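Local structure of extracellular ligand-binding receptor (Rhodopseudomonas palustris, 4F06) at residues A[120-123]-A[124-127]; A[305-308]-A[309-312]. The protein binds p-hydroxybenzoic acid as the solute-binding component of an ABC transporter and so probably serves uptake of lignin-derived aromatic compounds. All coordinates share one frame; numbering follows the deposited sequence.

Contact 1. Residues A[120-123]-A[124-127]; sequences SFTM and FQNT
A capping box opens helix 123-136 beside a p-hydroxybenzoic acid pocket, the one lined by Phe-121, with Thr-122 as the N-cap and Gln-125 as its reciprocal partner. Thr-122 OG1 accepts from Gln-125 N at 3.0 Å. In return, Gln-125 OE1 takes the N-H of Thr-122 at 3.2 Å, the donor tilted 31° from the carbonyl plane. The two side chains cross at about a right angle. With CG anti to the backbone N (chi1 -174°) and the chain extended beyond it, Gln-125 reaches back to the Thr-122 amide, and its OE1 also lies 3.3 Å from Phe-121 CA. One turn on, Asn-126 N binds Thr-122 O at 3.2 Å, while Thr-127 grips the carbonyl oxygen of selenomethionine Met-123 twice: both its N and its OG1 donate to Met-123 O, OG1 at 2.8 Å and from above the carbonyl plane. Asn-126 OD1 reaches Phe-121 CD2 at 3.5 Å, its amide plane 34° from that of the ring. The ring of Phe-121 itself touches the ligand and meets His-254 and Tyr-253. Asp-365 bonds Thr-122 OG1; His-335 and Gln-338 also bond Gln-125 OE1, while Gln-363 O and Ile-336 O accept from NE2. Donors at the oxygen and acceptors at the nitrogen fix which way round the buried amide sits, tying the helix start to the backbone beside a pocket-lining phenylalanine.

Contact 2. Residues A[305-308]-A[309-312]; sequences KSDP and DKAI
Asp-307 lays its carboxylate along the backbone N and the aliphatic chain of Lys-310, OD1 accepting a weak hydrogen bond from Lys-310 N at 3.4 Å. The first torsion carries CG directly away from the backbone N (chi1 -178°), which swings the carboxylate over the first turn of the helix. OD2 rests 3.4 Å from both CB and CE of Lys-310, whose chain bends at chi3 and brings NZ into a long salt bridge with OD2, at 3.9 Å. A water links Asp-307 OD1, to which it donates, with Asp-309 N, from which it accepts, so that OD1 serves two first-turn amides, one directly and one through the water. With an alanine here, the amide of Lys-310 would probably lose its side-chain cap, the bridging water one of its partners, and the ammonium group this carboxylate. Farther along, Ala-311 N binds Asp-307 O at 2.9 Å, and Ile-312 N binds Pro-308 O with an N-H...O angle of 170°. Pro-308, in the first helical position, packs on Lys-96, Pro-98 and Tyr-115; the hydroxyl of Tyr-115 also bonds Asp-309 OD1. The whole is an aspartate N-cap followed by proline, beginning helix 308-315 at the protein surface.

Both contacts are helix N-termini with a side-chain cap, contact 1 at the start of helix 123-136 and contact 2 at the start of helix 308-315. Their centres lie about 27 Å apart, and the nearest atoms are about 13 Å from each other, so they do not touch. Their settings differ: contact 1 is buried, its centre about 8 Å from the centre of the chain, and the side chain of Phe-121 is about 4 Å from bound p-hydroxybenzoic acid. Contact 2 has its centre about 25 Å from that of the chain and is partly open to solvent; the side chain of Ala-311 is about 12 Å from a bound p-hydroxybenzoic acid, and none of the contact's residues is among those lining either ligand pocket.

Contact 1. Residues A[120-123]-A[124-127]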
ATOM      1  N   SER A 120      -0.838   1.407   5.975  1.00  5.14           N
ATOM      2  CA  SER A 120      -0.958   0.814   4.647  1.00  4.91           C
ATOM      3  C   SER A 120      -0.781  -0.701   4.732  1.00  5.16           C
ATOM      4  O   SER A 120      -1.770  -1.413   5.000  1.00  5.84           O
ATOM      5  CB  SER A 120       0.004   1.484   3.662  1.00  6.22           C
ATOM      6  OG  SER A 120       1.359   1.361   4.155  1.00  6.22           O
ATOM      7  N   PHE A 121       0.457  -1.210   4.563  1.00  5.06           N
ATOM      8  CA  PHE A 121       0.730  -2.654   4.433  1.00  5.16           C
ATOM      9  C   PHE A 121       2.221  -2.777   4.382  1.00  5.22           C
ATOM     10  O   PHE A 121       2.936  -1.781   4.168  1.00  5.73           O
ATOM     11  CB  PHE A 121       0.063  -3.264   3.158  1.00  5.58           C
ATOM     12  CG  PHE A 121       0.469  -2.550   1.860  1.00  5.37           C
ATOM     13  CD1 PHE A 121      -0.194  -1.343   1.526  1.00  5.60           C
ATOM     14  CD2 PHE A 121       1.454  -3.046   1.013  1.00  6.53           C
ATOM     15  CE1 PHE A 121       0.119  -0.672   0.326  1.00  6.69           C
ATOM     16  CE2 PHE A 121       1.779  -2.379  -0.177  1.00  6.17           C
ATOM     17  CZ  PHE A 121       1.131  -1.192  -0.489  1.00  6.55           C
ATOM     18  N   THR A 122       2.717  -4.003   4.506  1.00  5.08           N
ATOM     19  CA  THR A 122       4.112  -4.290   4.090  1.00  5.44           C
ATOM     20  C   THR A 122       4.151  -5.321   2.984  1.00  5.14           C
ATOM     21  O   THR A 122       3.185  -6.075   2.739  1.00  5.67           O
ATOM     22  CB  THR A 122       5.083  -4.709   5.224  1.00  5.32           C
ATOM     23  OG1 THR A 122       4.843  -6.079   5.559  1.00  6.25           O
ATOM     24  CG2 THR A 122       4.960  -3.788   6.411  1.00  6.51           C
HETATM   25  N   MSE A 123       5.256  -5.344   2.263  1.00  5.67           N
HETATM   26  CA  MSE A 123       5.431  -6.334   1.222  1.00  6.09           C
HETATM   27  C   MSE A 123       5.456  -7.751   1.775  1.00  5.93           C
HETATM   28  O   MSE A 123       4.828  -8.642   1.240  1.00  6.60           O
HETATM   29  CB  MSE A 123       6.697  -6.053   0.421  1.00  6.90           C
HETATM   30  CG  MSE A 123       6.697  -4.653  -0.218  1.00  7.48           C
HETATM   31 SE   MSE A 123       5.141  -4.270  -1.317  0.75  8.16          SE
HETATM   32  CE  MSE A 123       5.207  -5.834  -2.430  1.00  9.13           C
ATOM     33  N   PHE A 124       6.187  -7.976   2.872  1.00  6.43           N
ATOM     34  CA  PHE A 124       6.143  -9.301   3.487  1.00  5.76           C
ATOM     35  C   PHE A 124       4.733  -9.721   3.899  1.00  5.39           C
ATOM     36  O   PHE A 124       4.343 -10.884   3.747  1.00  6.54           O
ATOM     37  CB  PHE A 124       7.025  -9.291   4.752  1.00  6.57           C
ATOM     38  CG  PHE A 124       8.424  -9.797   4.528  1.00  6.88           C
ATOM     39  CD1 PHE A 124       9.426  -8.946   4.018  1.00  8.28           C
ATOM     40  CD2 PHE A 124       8.809 -11.101   4.920  1.00  8.56           C
ATOM     41  CE1 PHE A 124      10.724  -9.433   3.845  1.00  9.75           C
ATOM     42  CE2 PHE A 124      10.121 -11.542   4.743  1.00  9.50           C
ATOM     43  CZ  PHE A 124      11.074 -10.707   4.203  1.00 10.48           C
ATOM     44  N   GLN A 125       3.980  -8.761   4.438  1.00  5.85           N
ATOM     45  CA  GLN A 125       2.631  -9.035   4.908  1.00  5.87           C
ATOM     46  C   GLN A 125       1.733  -9.589   3.793  1.00  5.60           C
ATOM     47  O   GLN A 125       1.028 -10.574   4.000  1.00  6.71           O
ATOM     48  CB  GLN A 125       2.051  -7.741   5.469  1.00  6.28           C
ATOM     49  CG  GLN A 125       0.682  -7.879   6.148  1.00  6.26           C
ATOM     50  CD  GLN A 125       0.335  -6.550   6.801  1.00  4.85           C
ATOM     51  OE1 GLN A 125       0.480  -5.468   6.189  1.00  5.57           O
ATOM     52  NE2 GLN A 125      -0.098  -6.604   8.048  1.00  5.94           N
ATOM     53  N   ASN A 126       1.785  -8.985   2.600  1.00  5.83           N
ATOM     54  CA  ASN A 126       0.982  -9.454   1.472  1.00  6.05           C
ATOM     55  C   ASN A 126       1.645 -10.601   0.712  1.00  6.70           C
ATOM     56  O   ASN A 126       0.945 -11.425   0.094  1.00  7.82           O
ATOM     57  CB  ASN A 126       0.668  -8.316   0.488  1.00  6.71           C
ATOM     58  CG  ASN A 126      -0.350  -7.309   1.013  1.00  6.77           C
ATOM     59  OD1 ASN A 126      -0.240  -6.057   0.768  1.00  8.98           O
ATOM     60  ND2 ASN A 126      -1.349  -7.822   1.670  1.00  5.90           N
ATOM     61  N   THR A 127       2.981 -10.701   0.742  1.00  5.90           N
ATOM     62  CA  THR A 127       3.676 -11.713  -0.078  1.00  6.70           C
ATOM     63  C   THR A 127       3.679 -13.101   0.546  1.00  7.09           C
ATOM     64  O   THR A 127       3.617 -14.110  -0.173  1.00  7.90           O
ATOM     65  CB  THR A 127       5.119 -11.249  -0.365  1.00  6.26           C
ATOM     66  OG1 THR A 127       5.071 -10.059  -1.135  1.00  7.51           O
ATOM     67  CG2 THR A 127       5.890 -12.312  -1.169  1.00  9.09           C
TER

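Contact 2. Residues A[305-308]-A[309-312]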
ATOM      1  N   LYS A 305      -1.969  19.287  21.928  1.00 13.32           N
ATOM      2  CA  LYS A 305      -0.619  19.790  22.126  1.00 14.49           C
ATOM      3  C   LYS A 305       0.387  18.825  21.498  1.00 12.60           C
ATOM      4  O   LYS A 305       0.165  17.611  21.417  1.00 14.91           O
ATOM      5  CB  LYS A 305      -0.340  19.898  23.613  1.00 20.59           C
ATOM      6  CG  LYS A 305      -1.204  20.947  24.289  1.00 30.75           C
ATOM      7  CD  LYS A 305      -0.861  21.160  25.756  1.00 43.67           C
ATOM      8  CE  LYS A 305       0.543  21.746  25.941  1.00 54.49           C
ATOM      9  NZ  LYS A 305       0.947  21.988  27.364  1.00 68.86           N
ATOM     10  N   SER A 306       1.508  19.339  21.022  1.00 12.69           N
ATOM     11  CA  SER A 306       2.502  18.477  20.462  1.00 12.38           C
ATOM     12  C   SER A 306       3.135  17.661  21.594  1.00 11.53           C
ATOM     13  O   SER A 306       3.689  18.234  22.527  1.00 16.06           O
ATOM     14  CB  SER A 306       3.499  19.328  19.688  1.00 16.31           C
ATOM     15  OG  SER A 306       4.468  18.477  19.150  1.00 18.72           O
ATOM     16  N   ASP A 307       3.033  16.334  21.528  1.00 10.63           N
ATOM     17  CA  ASP A 307       3.596  15.449  22.554  1.00 10.59           C
ATOM     18  C   ASP A 307       3.695  14.064  21.889  1.00 10.48           C
ATOM     19  O   ASP A 307       2.816  13.196  22.081  1.00 10.06           O
ATOM     20  CB  ASP A 307       2.710  15.443  23.805  1.00 12.35           C
ATOM     21  CG  ASP A 307       3.268  14.575  24.923  1.00 13.41           C
ATOM     22  OD1 ASP A 307       4.254  13.810  24.719  1.00 17.47           O
ATOM     23  OD2 ASP A 307       2.669  14.604  26.031  1.00 18.14           O
ATOM     24  N   PRO A 308       4.715  13.874  21.038  1.00  8.91           N
ATOM     25  CA  PRO A 308       4.765  12.645  20.233  1.00  9.00           C
ATOM     26  C   PRO A 308       4.868  11.373  21.049  1.00  8.72           C
ATOM     27  O   PRO A 308       4.324  10.359  20.644  1.00  9.05           O
ATOM     28  CB  PRO A 308       6.019  12.849  19.362  1.00  9.74           C
ATOM     29  CG  PRO A 308       6.857  13.850  20.146  1.00 10.24           C
ATOM     30  CD  PRO A 308       5.836  14.799  20.728  1.00  9.83           C
ATOM     31  N   ASP A 309       5.514  11.396  22.223  1.00  9.06           N
ATOM     32  CA  ASP A 309       5.561  10.156  23.015  1.00 10.09           C
ATOM     33  C   ASP A 309       4.137   9.738  23.426  1.00 10.01           C
ATOM     34  O   ASP A 309       3.784   8.560  23.337  1.00 10.73           O
ATOM     35  CB  ASP A 309       6.404  10.358  24.306  1.00 12.41           C
ATOM     36  CG  ASP A 309       7.901  10.412  24.053  1.00 15.70           C
ATOM     37  OD1 ASP A 309       8.383  10.119  22.954  1.00 15.19           O
ATOM     38  OD2 ASP A 309       8.638  10.739  25.022  1.00 19.33           O
ATOM     39  N   LYS A 310       3.326  10.694  23.880  1.00  9.82           N
ATOM     40  CA  LYS A 310       1.959  10.395  24.327  1.00  9.80           C
ATOM     41  C   LYS A 310       1.102  10.027  23.104  1.00  9.43           C
ATOM     42  O   LYS A 310       0.286   9.102  23.156  1.00 10.07           O
ATOM     43  CB  LYS A 310       1.381  11.612  25.050  1.00 12.04           C
ATOM     44  CG  LYS A 310       0.014  11.340  25.657  1.00 16.43           C
ATOM     45  CD  LYS A 310      -0.469  12.449  26.589  1.00 21.03           C
ATOM     46  CE  LYS A 310       0.453  12.716  27.752  1.00 31.33           C
ATOM     47  NZ  LYS A 310      -0.189  13.785  28.559  1.00 50.50           N
ATOM     48  N   ALA A 311       1.304  10.717  21.973  1.00  8.87           N
ATOM     49  CA  ALA A 311       0.515  10.448  20.767  1.00  8.55           C
ATOM     50  C   ALA A 311       0.761   9.013  20.282  1.00  8.56           C
ATOM     51  O   ALA A 311      -0.192   8.257  20.008  1.00  8.80           O
ATOM     52  CB  ALA A 311       0.904  11.435  19.658  1.00  9.03           C
ATOM     53  N   ILE A 312       2.029   8.611  20.180  1.00  7.88           N
ATOM     54  CA  ILE A 312       2.338   7.266  19.690  1.00  7.97           C
ATOM     55  C   ILE A 312       1.842   6.230  20.692  1.00  8.65           C
ATOM     56  O   ILE A 312       1.341   5.165  20.266  1.00  9.14           O
ATOM     57  CB  ILE A 312       3.837   7.142  19.388  1.00 10.34           C
ATOM     58  CG1 ILE A 312       4.172   7.950  18.150  1.00 12.67           C
ATOM     59  CG2 ILE A 312       4.301   5.694  19.318  1.00 14.28           C
ATOM     60  CD1 ILE A 312       3.709   7.306  16.832  1.00 14.08           C
TER
HETATM   61  O   HOH W   1       6.907  13.591  23.605  1.00 18.31           O